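Methylaspartate ammonia-lyase (Citrobacter amalonaticus, PDB 1KKO) catalyses the reversible, magnesium-dependent anti elimination of ammonia from L-threo-3-methylaspartate, yielding mesaconate. Local coordinates at residues G50-V55 with N362-S367; P82-E87 with T128-G133; E209-Y214 with I237-T242; Y257-E262 with K293-L298. All blocks are in the same frame, centred on the assembly; numbering follows the deposited sequence.

The four contacts fall into two pairs on opposite sides of the chain's centre. Contacts 1 and 2 have centres 9 Å apart and touch: Glu363 OE2 lies 2.6 Å from Tyr132 OH, and Glu51 OE1 2.8 Å from Ala86 N, both probably hydrogen-bonded. Contact 1 joins the N-terminal domain to the barrel, where Asn362 follows the substrate-binding Thr360 and Cys361. Contacts 3 and 4, centres 15 Å apart, both lie in the barrel domain, contact 3 between a helix and the barrel wall, contact 4 between two outer helices; they meet where Arg212 NH2 comes 2.9 Å from Ser260 OG. Contact 3 includes the magnesium ligand Asp238. Contacts 1 and 3 do not touch; their nearest atoms are about 11 Å apart.

Contact 1 of 4, residues G50-V55 with N362-S367; sequences GECVSV and NETEIS
Packing brings Gly50 and Asn362 together, with Asn362 OD1 3.5 Å from Gly50 CA. The asparagine keeps CG anti to its main-chain nitrogen (chi1 -164°), which carries the amide up to the strand, and glycine suits a place where an amide oxygen lies directly against the backbone. That oxygen also has a hydrogen bond to Ser13 OG in the neighbouring strand 3-18. Further along, the methyl CG2 of Thr364 lies 3.9 Å from Cys52 SG, a small apolar fit between two buried side chains.

Among the hydrogen bonds, Thr364 and Ser367 form a capping box at the start of helix 365-378. Ser367 N donates to Thr364 OG1 over 3.0 Å, while Thr364 N donates to Ser367 OG over 3.0 Å, both nearly straight. Ser367 OG donates to Glu363 OE2 on its anti lone pair. A water lies 2.8 Å from Glu51 O and 3.0 Å from Asn362 O, able to donate to either.

Arg404 of the second subunit reaches both Ser54 and Glu365, so the dimer interface runs beside this seam. Threonine does two jobs, its hydroxyl closing the helix start and its methyl facing the strand. Chemically, these two segments join by apolar touching and one water, while Asn362 and Thr364 also tie the barrel loop to neighbouring strands of the N-terminal sheet, through Ser13 OG and Asp68 OD2.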
loop_
_atom_site.group_PDB
_atom_site.type_symbol
_atom_site.label_atom_id
_atom_site.label_comp_id
_atom_site.label_asym_id
_atom_site.label_seq_id
_atom_site.Cartn_x
_atom_site.Cartn_y
_atom_site.Cartn_z
ATOM N N GLY A 50 3.082 -8.986 -10.379
ATOM C CA GLY A 50 4.366 -8.678 -9.786
ATOM C C GLY A 50 4.641 -9.601 -8.611
ATOM O O GLY A 50 3.763 -9.853 -7.784
ATOM N N GLU A 51 5.880 -10.068 -8.521
ATOM C CA GLU A 51 6.289 -10.986 -7.464
ATOM C C GLU A 51 7.489 -10.478 -6.719
ATOM O O GLU A 51 8.260 -9.660 -7.230
ATOM C CB GLU A 51 6.601 -12.374 -8.015
ATOM C CG GLU A 51 5.397 -13.024 -8.672
ATOM C CD GLU A 51 5.606 -14.471 -9.052
ATOM O OE1 GLU A 51 6.474 -15.146 -8.462
ATOM O OE2 GLU A 51 4.856 -14.944 -9.928
ATOM N N CYS A 52 7.633 -10.951 -5.494
ATOM C CA CYS A 52 8.804 -10.651 -4.699
ATOM C C CYS A 52 9.205 -11.896 -3.926
ATOM O O CYS A 52 8.494 -12.892 -3.899
ATOM C CB CYS A 52 8.522 -9.494 -3.738
ATOM S SG CYS A 52 7.183 -9.840 -2.567
ATOM N N VAL A 53 10.372 -11.828 -3.305
ATOM C CA VAL A 53 10.792 -12.844 -2.355
ATOM C C VAL A 53 11.206 -12.126 -1.088
ATOM O O VAL A 53 12.124 -11.302 -1.103
ATOM C CB VAL A 53 11.954 -13.714 -2.852
ATOM C CG1 VAL A 53 12.459 -14.628 -1.722
ATOM C CG2 VAL A 53 11.531 -14.522 -4.060
ATOM N N SER A 54 10.518 -12.415 0.012
ATOM C CA SER A 54 10.877 -11.836 1.286
ATOM C C SER A 54 12.034 -12.610 1.889
ATOM O O SER A 54 12.049 -13.834 1.876
ATOM C CB SER A 54 9.711 -11.873 2.270
ATOM O OG SER A 54 8.660 -10.990 1.916
ATOM N N VAL A 55 12.985 -11.857 2.413
ATOM C CA VAL A 55 14.135 -12.386 3.125
ATOM C C VAL A 55 13.940 -12.072 4.601
ATOM O O VAL A 55 13.690 -10.930 4.958
ATOM C CB VAL A 55 15.435 -11.677 2.655
ATOM C CG1 VAL A 55 16.657 -12.272 3.337
ATOM C CG2 VAL A 55 15.560 -11.775 1.139
ATOM N N ASN A 362 6.253 -1.368 -8.578
ATOM C CA ASN A 362 6.250 -2.817 -8.475
ATOM C C ASN A 362 7.126 -3.384 -7.376
ATOM O O ASN A 362 7.474 -4.547 -7.431
ATOM C CB ASN A 362 6.642 -3.461 -9.805
ATOM C CG ASN A 362 6.285 -4.924 -9.859
ATOM O OD1 ASN A 362 5.210 -5.330 -9.394
ATOM N ND2 ASN A 362 7.173 -5.724 -10.437
ATOM N N GLU A 363 7.462 -2.589 -6.369
ATOM C CA GLU A 363 8.227 -3.109 -5.252
ATOM C C GLU A 363 7.292 -3.308 -4.054
ATOM O O GLU A 363 6.116 -3.599 -4.263
ATOM C CB GLU A 363 9.519 -2.324 -4.997
ATOM C CG GLU A 363 9.405 -0.850 -4.696
ATOM C CD GLU A 363 10.796 -0.237 -4.598
ATOM O OE1 GLU A 363 11.174 0.590 -5.462
ATOM O OE2 GLU A 363 11.515 -0.595 -3.651
ATOM N N THR A 364 7.796 -3.227 -2.824
ATOM C CA THR A 364 6.998 -3.639 -1.667
ATOM C C THR A 364 7.003 -2.625 -0.547
ATOM O O THR A 364 7.712 -1.637 -0.569
ATOM C CB THR A 364 7.487 -4.970 -1.075
ATOM O OG1 THR A 364 8.724 -4.755 -0.369
ATOM C CG2 THR A 364 7.763 -6.004 -2.142
ATOM N N GLU A 365 6.193 -2.902 0.465
ATOM C CA GLU A 365 6.138 -2.054 1.636
ATOM C C GLU A 365 7.467 -2.080 2.380
ATOM O O GLU A 365 7.907 -1.062 2.905
ATOM C CB GLU A 365 4.945 -2.419 2.531
ATOM C CG GLU A 365 5.148 -3.455 3.634
ATOM C CD GLU A 365 5.318 -4.897 3.186
ATOM O OE1 GLU A 365 5.607 -5.166 2.003
ATOM O OE2 GLU A 365 5.185 -5.775 4.065
ATOM N N ILE A 366 8.114 -3.238 2.418
ATOM C CA ILE A 366 9.393 -3.361 3.108
ATOM C C ILE A 366 10.498 -2.669 2.334
ATOM O O ILE A 366 11.323 -1.981 2.920
ATOM C CB ILE A 366 9.753 -4.840 3.343
ATOM C CG1 ILE A 366 8.798 -5.444 4.369
ATOM C CG2 ILE A 366 11.210 -4.976 3.774
ATOM C CD1 ILE A 366 8.997 -6.897 4.641
ATOM N N SER A 367 10.541 -2.836 1.022
ATOM C CA SER A 367 11.609 -2.199 0.256
ATOM C C SER A 367 11.447 -0.689 0.325
ATOM O O SER A 367 12.425 0.040 0.497
ATOM C CB SER A 367 11.672 -2.730 -1.174
ATOM O OG SER A 367 10.536 -2.367 -1.946
HETATM O O HOH W 1 9.056 -7.077 -7.882
#

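Contact 2 of 4, residues P82-E87 with T128-G133; sequences PLFLAE and TAVRYG
Phe84 swings its ring toward Ala129 and Val130 because CG stands opposite the main-chain nitrogen (chi1 -178°), and its second torsion turns one ring face to the helix. Val130 has CG1 in the equivalent extended position (chi1 172°), which leaves CG2 beside its own backbone nitrogen and directed at the ring.

The alanine methyl takes the face. Ala129 CB lies 3.8 Å from the centroid of the Phe84 ring and 16° off its normal, a CH-pi contact displaced a little toward the CD1 side, where Phe84 CD1 is 3.7 Å from Ala129 CB. Alanine suits the spot, since a single methyl lets the helix backbone come close to an aromatic ring. Val130 approaches obliquely instead, its side chain crossing that of Phe84 at about a right angle, with Val130 CG2 3.7 Å from Phe84 CE1. All three side chains are buried, and the attraction between them is wholly apolar.

Near the same end of the helix, His127 NE2 is hydrogen-bonded to Pro82 O, and Asp81 OD2 to Thr128 N. The loop then enters helix 86-101, with Leu85 at the N-cap. Phe84 is enclosed by several elements of the N-terminal domain, touching Phe17 of strand 3-18, Val53 of strand 47-59 and Phe89 of helix 86-101, so the ring sits where helix 128-146 faces the antiparallel sheet.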
loop_
_atom_site.group_PDB
_atom_site.type_symbol
_atom_site.label_atom_id
_atom_site.label_comp_id
_atom_site.label_asym_id
_atom_site.label_seq_id
_atom_site.Cartn_x
_atom_site.Cartn_y
_atom_site.Cartn_z
ATOM N N PRO A 82 16.185 -9.212 -15.942
ATOM C CA PRO A 82 14.891 -9.774 -16.355
ATOM C C PRO A 82 13.791 -9.722 -15.299
ATOM O O PRO A 82 14.082 -9.464 -14.145
ATOM C CB PRO A 82 15.236 -11.243 -16.645
ATOM C CG PRO A 82 16.686 -11.312 -16.736
ATOM C CD PRO A 82 17.249 -10.230 -15.892
ATOM N N LEU A 83 12.532 -9.980 -15.666
ATOM C CA LEU A 83 11.485 -10.026 -14.645
ATOM C C LEU A 83 11.857 -11.111 -13.641
ATOM O O LEU A 83 12.578 -12.065 -13.952
ATOM C CB LEU A 83 10.083 -10.224 -15.221
ATOM C CG LEU A 83 9.666 -11.630 -15.679
ATOM C CD1 LEU A 83 8.270 -11.538 -16.267
ATOM C CD2 LEU A 83 10.623 -12.239 -16.678
ATOM N N PHE A 84 11.322 -10.947 -12.449
ATOM C CA PHE A 84 11.733 -11.691 -11.278
ATOM C C PHE A 84 10.580 -12.496 -10.717
ATOM O O PHE A 84 9.668 -11.937 -10.103
ATOM C CB PHE A 84 12.239 -10.673 -10.248
ATOM C CG PHE A 84 12.741 -11.277 -8.984
ATOM C CD1 PHE A 84 13.992 -11.875 -8.938
ATOM C CD2 PHE A 84 11.985 -11.229 -7.831
ATOM C CE1 PHE A 84 14.457 -12.428 -7.758
ATOM C CE2 PHE A 84 12.456 -11.786 -6.662
ATOM C CZ PHE A 84 13.687 -12.384 -6.629
ATOM N N LEU A 85 10.637 -13.813 -10.917
ATOM C CA LEU A 85 9.580 -14.719 -10.463
ATOM C C LEU A 85 10.053 -15.637 -9.337
ATOM O O LEU A 85 11.121 -16.242 -9.423
ATOM C CB LEU A 85 9.060 -15.540 -11.633
ATOM C CG LEU A 85 8.475 -14.740 -12.806
ATOM C CD1 LEU A 85 7.808 -15.700 -13.781
ATOM C CD2 LEU A 85 7.487 -13.685 -12.353
ATOM N N ALA A 86 9.256 -15.729 -8.275
ATOM C CA ALA A 86 9.645 -16.504 -7.094
ATOM C C ALA A 86 9.897 -17.987 -7.364
ATOM O O ALA A 86 10.786 -18.595 -6.752
ATOM C CB ALA A 86 8.615 -16.349 -6.001
ATOM N N GLU A 87 9.131 -18.566 -8.281
ATOM C CA GLU A 87 9.214 -19.993 -8.565
ATOM C C GLU A 87 10.656 -20.405 -8.754
ATOM O O GLU A 87 11.103 -21.391 -8.180
ATOM C CB GLU A 87 8.418 -20.339 -9.826
ATOM N N THR A 128 19.760 -8.191 -9.805
ATOM C CA THR A 128 19.682 -6.982 -8.999
ATOM C C THR A 128 18.618 -7.086 -7.912
ATOM O O THR A 128 18.810 -6.551 -6.838
ATOM C CB THR A 128 19.404 -5.723 -9.848
ATOM O OG1 THR A 128 18.312 -5.963 -10.742
ATOM C CG2 THR A 128 20.616 -5.364 -10.692
ATOM N N ALA A 129 17.506 -7.760 -8.189
ATOM C CA ALA A 129 16.425 -7.886 -7.202
ATOM C C ALA A 129 16.873 -8.660 -5.980
ATOM O O ALA A 129 16.426 -8.378 -4.885
ATOM C CB ALA A 129 15.226 -8.555 -7.814
ATOM N N VAL A 130 17.704 -9.676 -6.182
ATOM C CA VAL A 130 18.227 -10.475 -5.079
ATOM C C VAL A 130 19.196 -9.627 -4.248
ATOM O O VAL A 130 19.130 -9.604 -3.028
ATOM C CB VAL A 130 18.902 -11.750 -5.591
ATOM C CG1 VAL A 130 19.622 -12.482 -4.444
ATOM C CG2 VAL A 130 17.878 -12.633 -6.254
ATOM N N ARG A 131 20.099 -8.920 -4.911
ATOM C CA ARG A 131 21.011 -8.059 -4.199
ATOM C C ARG A 131 20.228 -6.971 -3.453
ATOM O O ARG A 131 20.565 -6.609 -2.331
ATOM C CB ARG A 131 21.997 -7.446 -5.175
ATOM C CG ARG A 131 22.931 -8.485 -5.766
ATOM C CD ARG A 131 23.930 -7.880 -6.690
ATOM N NE ARG A 131 23.570 -7.731 -8.083
ATOM C CZ ARG A 131 23.969 -6.702 -8.847
ATOM N NH1 ARG A 131 24.645 -5.654 -8.344
ATOM N NH2 ARG A 131 23.646 -6.702 -10.113
ATOM N N TYR A 132 19.165 -6.465 -4.076
ATOM C CA TYR A 132 18.320 -5.459 -3.449
ATOM C C TYR A 132 17.716 -6.001 -2.148
ATOM O O TYR A 132 17.848 -5.387 -1.090
ATOM C CB TYR A 132 17.220 -5.069 -4.427
ATOM C CG TYR A 132 16.383 -3.860 -4.108
ATOM C CD1 TYR A 132 16.955 -2.657 -3.728
ATOM C CD2 TYR A 132 14.991 -3.911 -4.250
ATOM C CE1 TYR A 132 16.169 -1.547 -3.478
ATOM C CE2 TYR A 132 14.201 -2.799 -4.027
ATOM C CZ TYR A 132 14.797 -1.608 -3.640
ATOM O OH TYR A 132 14.054 -0.472 -3.410
ATOM N N GLY A 133 17.066 -7.157 -2.221
ATOM C CA GLY A 133 16.431 -7.720 -1.044
ATOM C C GLY A 133 17.398 -8.169 0.037
ATOM O O GLY A 133 17.167 -7.938 1.215
#

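Contact 3 of 4, residues E209-Y214 with I237-T242; sequences EKLREY and IDVYGT
Leu211 and Ile237 pack helix 209-225 against strand 234-238, part of a beta-alpha-beta crossover in the TIM barrel: the helix links strand 191-194 to the parallel strand beside it.

The tight part is a small cluster of branched side chains. Leu211, extended away from its main-chain nitrogen (chi1 175°), spreads its two methyls over two partners. Leu211 CD1 meets Ile237 CG2 at 4.0 Å, the side chains sliding past each other in opposite directions, while Leu211 CD2 meets Val239 CG1 at 4.0 Å, the side chains crossing at about a right angle. Ile237 CD1 reaches the edge of the Tyr214 ring, 4.2 Å from Tyr214 CD2. The amphipathic tyrosine has its hydroxyl hydrogen-bonded to Arg177 O.

On the looser side, Glu209, Lys210, Arg212 and the exposed Glu213 do not touch segment 237-242; Lys210 pairs with Glu202, and Arg212 turns to helix 251-260.

Ile237 in the strand and Val239 in the turn just after it both face the helix, while Asp238 between them, a magnesium ligand, belongs to the active site. Its OD1 accepts Tyr240 N at 3.2 Å, an Asx turn, and Tyr240 OH is hydrogen-bonded to NE2 of His194, the transition-state stabiliser. In the type I' turn that follows, Tyr240 and Gly241 both take a positive phi, which suits glycine. Val239 O receives Thr242 N at 2.8 Å and Thr242 OG1 at 2.7 Å, the hydroxyl lying on a carbonyl lone pair.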
loop_
_atom_site.group_PDB
_atom_site.type_symbol
_atom_site.label_atom_id
_atom_site.label_comp_id
_atom_site.label_asym_id
_atom_site.label_seq_id
_atom_site.Cartn_x
_atom_site.Cartn_y
_atom_site.Cartn_z
ATOM N N GLU A 209 0.846 19.501 -27.823
ATOM C CA GLU A 209 -0.282 20.310 -27.382
ATOM C C GLU A 209 -1.075 19.678 -26.229
ATOM O O GLU A 209 -1.586 20.387 -25.366
ATOM C CB GLU A 209 -1.218 20.617 -28.565
ATOM C CG GLU A 209 -2.074 19.455 -29.065
ATOM C CD GLU A 209 -1.329 18.463 -29.940
ATOM O OE1 GLU A 209 -0.122 18.644 -30.166
ATOM O OE2 GLU A 209 -1.957 17.485 -30.395
ATOM N N LYS A 210 -1.199 18.357 -26.234
ATOM C CA LYS A 210 -1.925 17.688 -25.157
ATOM C C LYS A 210 -1.174 17.869 -23.830
ATOM O O LYS A 210 -1.767 18.240 -22.821
ATOM C CB LYS A 210 -2.170 16.218 -25.489
ATOM C CG LYS A 210 -3.276 16.022 -26.543
ATOM C CD LYS A 210 -3.242 14.653 -27.177
ATOM C CE LYS A 210 -4.038 14.622 -28.489
ATOM N NZ LYS A 210 -5.384 14.017 -28.321
ATOM N N LEU A 211 0.135 17.652 -23.839
ATOM C CA LEU A 211 0.908 17.840 -22.619
ATOM C C LEU A 211 0.852 19.297 -22.188
ATOM O O LEU A 211 0.764 19.598 -21.005
ATOM C CB LEU A 211 2.350 17.381 -22.798
ATOM C CG LEU A 211 3.239 17.666 -21.588
ATOM C CD1 LEU A 211 2.687 17.011 -20.328
ATOM C CD2 LEU A 211 4.637 17.173 -21.873
ATOM N N ARG A 212 0.895 20.221 -23.141
ATOM C CA ARG A 212 0.809 21.633 -22.801
ATOM C C ARG A 212 -0.480 21.922 -22.034
ATOM O O ARG A 212 -0.472 22.578 -20.990
ATOM C CB ARG A 212 0.845 22.489 -24.061
ATOM C CG ARG A 212 0.707 23.960 -23.765
ATOM C CD ARG A 212 0.693 24.836 -24.998
ATOM N NE ARG A 212 1.836 24.521 -25.832
ATOM C CZ ARG A 212 3.084 24.860 -25.551
ATOM N NH1 ARG A 212 3.371 25.560 -24.457
ATOM N NH2 ARG A 212 4.053 24.497 -26.374
ATOM N N GLU A 213 -1.580 21.401 -22.560
ATOM C CA GLU A 213 -2.888 21.599 -21.965
ATOM C C GLU A 213 -2.970 20.903 -20.606
ATOM O O GLU A 213 -3.606 21.407 -19.684
ATOM C CB GLU A 213 -3.969 21.128 -22.936
ATOM C CG GLU A 213 -3.918 21.938 -24.229
ATOM C CD GLU A 213 -5.174 21.854 -25.068
ATOM O OE1 GLU A 213 -6.277 21.977 -24.498
ATOM O OE2 GLU A 213 -5.050 21.687 -26.306
ATOM N N TYR A 214 -2.304 19.761 -20.481
ATOM C CA TYR A 214 -2.277 19.061 -19.202
ATOM C C TYR A 214 -1.522 19.850 -18.124
ATOM O O TYR A 214 -1.972 19.930 -16.978
ATOM C CB TYR A 214 -1.670 17.669 -19.351
ATOM C CG TYR A 214 -1.627 16.964 -18.015
ATOM C CD1 TYR A 214 -2.790 16.460 -17.445
ATOM C CD2 TYR A 214 -0.443 16.855 -17.294
ATOM C CE1 TYR A 214 -2.771 15.851 -16.214
ATOM C CE2 TYR A 214 -0.419 16.237 -16.069
ATOM C CZ TYR A 214 -1.583 15.746 -15.527
ATOM O OH TYR A 214 -1.542 15.135 -14.291
ATOM N N ILE A 237 6.927 15.574 -14.484
ATOM C CA ILE A 237 6.180 14.783 -15.443
ATOM C C ILE A 237 7.146 13.939 -16.257
ATOM O O ILE A 237 8.164 14.435 -16.724
ATOM C CB ILE A 237 5.357 15.719 -16.354
ATOM C CG1 ILE A 237 4.277 16.434 -15.523
ATOM C CG2 ILE A 237 4.750 14.944 -17.522
ATOM C CD1 ILE A 237 3.592 17.598 -16.236
ATOM N N ASP A 238 6.829 12.651 -16.388
ATOM C CA ASP A 238 7.653 11.693 -17.119
ATOM C C ASP A 238 7.024 11.449 -18.479
ATOM O O ASP A 238 5.858 11.026 -18.583
ATOM C CB ASP A 238 7.729 10.376 -16.343
ATOM C CG ASP A 238 8.775 9.404 -16.881
ATOM O OD1 ASP A 238 9.301 9.554 -18.023
ATOM O OD2 ASP A 238 9.115 8.422 -16.169
ATOM N N VAL A 239 7.805 11.707 -19.522
ATOM C CA VAL A 239 7.306 11.616 -20.890
ATOM C C VAL A 239 7.840 10.448 -21.709
ATOM O O VAL A 239 7.571 10.364 -22.903
ATOM C CB VAL A 239 7.507 12.936 -21.636
ATOM C CG1 VAL A 239 6.871 14.075 -20.861
ATOM C CG2 VAL A 239 8.985 13.221 -21.862
ATOM N N TYR A 240 8.591 9.545 -21.094
ATOM C CA TYR A 240 8.947 8.286 -21.751
ATOM C C TYR A 240 9.476 8.439 -23.163
ATOM O O TYR A 240 9.135 7.651 -24.053
ATOM C CB TYR A 240 7.739 7.336 -21.735
ATOM C CG TYR A 240 7.468 6.876 -20.337
ATOM C CD1 TYR A 240 6.664 7.621 -19.498
ATOM C CD2 TYR A 240 8.071 5.738 -19.832
ATOM C CE1 TYR A 240 6.431 7.235 -18.202
ATOM C CE2 TYR A 240 7.842 5.333 -18.526
ATOM C CZ TYR A 240 7.026 6.093 -17.720
ATOM O OH TYR A 240 6.797 5.711 -16.417
ATOM N N GLY A 241 10.345 9.426 -23.352
ATOM C CA GLY A 241 10.995 9.656 -24.630
ATOM C C GLY A 241 10.120 10.235 -25.719
ATOM O O GLY A 241 10.600 10.434 -26.841
ATOM N N THR A 242 8.866 10.550 -25.415
ATOM C CA THR A 242 7.945 10.967 -26.482
ATOM C C THR A 242 8.282 12.314 -27.100
ATOM O O THR A 242 7.990 12.535 -28.272
ATOM C CB THR A 242 6.473 10.943 -26.025
ATOM O OG1 THR A 242 6.317 11.752 -24.855
ATOM C CG2 THR A 242 6.039 9.526 -25.636
#

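Contact 4 of 4, residues Y257-E262 with K293-L298; sequences YIASLE and KELTRL
Ala259 sets its single methyl against two leucines of the next helix: Ala259 CB is 3.8 Å from Leu298 CD1 and 4.1 Å from Leu295 CD2. With so small a side chain the backbones can come near, and the CA atoms of Ala259 and Leu295 are 6.6 Å apart. Leu295 CD2 also touches Ile258 CG2, at 4.1 Å, where the two side chains cross at about a right angle. Leu295 puts CG beside its own main-chain nitrogen (chi1 -76°), and this bends its end in toward the facing helix.

Burial falls off outward. Ile258 and Leu295 are buried, whereas Leu298 is exposed at the edge. On the same helix, Arg297 grips Glu294 side-on, with NE to Glu294 OE1 at 3.0 Å and NH2 to Glu294 OE2 at 2.9 Å, forming a salt bridge along one turn. The paired bonds should fix the rotation of both groups. On the other helix, Ser260 OG donates to Tyr257 O at 2.6 Å.

Helices 251-260 and 281-298 precede and follow strand 270-273, and their apolar packing is that of consecutive outer helices in a TIM barrel.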
loop_
_atom_site.group_PDB
_atom_site.type_symbol
_atom_site.label_atom_id
_atom_site.label_comp_id
_atom_site.label_asym_id
_atom_site.label_seq_id
_atom_site.Cartn_x
_atom_site.Cartn_y
_atom_site.Cartn_z
ATOM N N TYR A 257 10.683 23.216 -26.990
ATOM C CA TYR A 257 9.362 22.794 -26.546
ATOM C C TYR A 257 9.293 22.698 -25.020
ATOM O O TYR A 257 8.356 23.187 -24.400
ATOM C CB TYR A 257 8.979 21.450 -27.160
ATOM C CG TYR A 257 7.745 20.880 -26.510
ATOM C CD1 TYR A 257 6.496 21.426 -26.760
ATOM C CD2 TYR A 257 7.837 19.838 -25.597
ATOM C CE1 TYR A 257 5.362 20.932 -26.146
ATOM C CE2 TYR A 257 6.708 19.333 -24.976
ATOM C CZ TYR A 257 5.471 19.879 -25.255
ATOM O OH TYR A 257 4.352 19.366 -24.638
ATOM N N ILE A 258 10.283 22.047 -24.423
ATOM C CA ILE A 258 10.320 21.897 -22.970
ATOM C C ILE A 258 10.307 23.271 -22.304
ATOM O O ILE A 258 9.574 23.503 -21.349
ATOM C CB ILE A 258 11.559 21.083 -22.559
ATOM C CG1 ILE A 258 11.388 19.617 -22.968
ATOM C CG2 ILE A 258 11.792 21.166 -21.056
ATOM C CD1 ILE A 258 12.663 18.843 -22.985
ATOM N N ALA A 259 11.109 24.196 -22.818
ATOM C CA ALA A 259 11.153 25.541 -22.254
ATOM C C ALA A 259 9.789 26.233 -22.347
ATOM O O ALA A 259 9.399 26.992 -21.453
ATOM C CB ALA A 259 12.215 26.367 -22.966
ATOM N N SER A 260 9.064 25.966 -23.431
ATOM C CA SER A 260 7.759 26.580 -23.648
ATOM C C SER A 260 6.715 26.133 -22.628
ATOM O O SER A 260 5.678 26.773 -22.474
ATOM C CB SER A 260 7.253 26.305 -25.075
ATOM O OG SER A 260 6.686 25.012 -25.213
ATOM N N LEU A 261 6.978 25.030 -21.932
ATOM C CA LEU A 261 6.037 24.547 -20.930
ATOM C C LEU A 261 6.109 25.340 -19.628
ATOM O O LEU A 261 5.179 25.281 -18.826
ATOM C CB LEU A 261 6.273 23.068 -20.639
ATOM C CG LEU A 261 6.040 22.101 -21.800
ATOM C CD1 LEU A 261 6.417 20.695 -21.376
ATOM C CD2 LEU A 261 4.615 22.122 -22.272
ATOM N N GLU A 262 7.188 26.089 -19.408
ATOM C CA GLU A 262 7.347 26.792 -18.139
ATOM C C GLU A 262 6.163 27.695 -17.830
ATOM O O GLU A 262 5.695 27.741 -16.698
ATOM C CB GLU A 262 8.656 27.593 -18.085
ATOM C CG GLU A 262 9.014 28.020 -16.667
ATOM C CD GLU A 262 10.355 28.723 -16.547
ATOM O OE1 GLU A 262 11.167 28.662 -17.489
ATOM O OE2 GLU A 262 10.602 29.328 -15.480
ATOM N N LYS A 293 22.132 21.902 -22.582
ATOM C CA LYS A 293 22.854 23.038 -23.159
ATOM C C LYS A 293 21.887 24.052 -23.754
ATOM O O LYS A 293 22.007 25.261 -23.520
ATOM C CB LYS A 293 23.816 22.555 -24.244
ATOM C CG LYS A 293 24.743 23.639 -24.788
ATOM C CD LYS A 293 25.513 23.167 -26.014
ATOM C CE LYS A 293 26.464 24.240 -26.523
ATOM N NZ LYS A 293 27.016 23.909 -27.863
ATOM N N GLU A 294 20.926 23.586 -24.542
ATOM C CA GLU A 294 19.971 24.504 -25.155
ATOM C C GLU A 294 19.021 25.152 -24.135
ATOM O O GLU A 294 18.672 26.325 -24.276
ATOM C CB GLU A 294 19.196 23.821 -26.286
ATOM C CG GLU A 294 18.193 24.714 -27.003
ATOM C CD GLU A 294 18.818 25.829 -27.831
ATOM O OE1 GLU A 294 20.059 25.891 -27.957
ATOM O OE2 GLU A 294 18.043 26.655 -28.358
ATOM N N LEU A 295 18.604 24.410 -23.108
ATOM C CA LEU A 295 17.732 24.978 -22.078
ATOM C C LEU A 295 18.416 26.169 -21.416
ATOM O O LEU A 295 17.802 27.222 -21.193
ATOM C CB LEU A 295 17.374 23.921 -21.034
ATOM C CG LEU A 295 16.321 22.910 -21.490
ATOM C CD1 LEU A 295 16.169 21.802 -20.458
ATOM C CD2 LEU A 295 14.997 23.581 -21.735
ATOM N N THR A 296 19.686 25.977 -21.099
ATOM C CA THR A 296 20.507 27.028 -20.517
ATOM C C THR A 296 20.609 28.212 -21.474
ATOM O O THR A 296 20.396 29.360 -21.083
ATOM C CB THR A 296 21.891 26.472 -20.215
ATOM O OG1 THR A 296 21.798 25.468 -19.192
ATOM C CG2 THR A 296 22.792 27.548 -19.616
ATOM N N ARG A 297 20.906 27.936 -22.739
ATOM C CA ARG A 297 21.017 29.012 -23.722
ATOM C C ARG A 297 19.759 29.871 -23.743
ATOM O O ARG A 297 19.835 31.091 -23.868
ATOM C CB ARG A 297 21.280 28.457 -25.119
ATOM C CG ARG A 297 21.772 29.525 -26.092
ATOM C CD ARG A 297 21.851 29.058 -27.522
ATOM N NE ARG A 297 20.522 28.810 -28.071
ATOM C CZ ARG A 297 19.670 29.757 -28.428
ATOM N NH1 ARG A 297 20.007 31.038 -28.316
ATOM N NH2 ARG A 297 18.480 29.425 -28.912
ATOM N N LEU A 298 18.601 29.229 -23.624
ATOM C CA LEU A 298 17.319 29.916 -23.630
ATOM C C LEU A 298 17.009 30.624 -22.312
ATOM O O LEU A 298 16.064 31.415 -22.240
ATOM C CB LEU A 298 16.199 28.911 -23.905
ATOM C CG LEU A 298 16.211 28.205 -25.259
ATOM C CD1 LEU A 298 15.215 27.065 -25.235
ATOM C CD2 LEU A 298 15.902 29.165 -26.393
#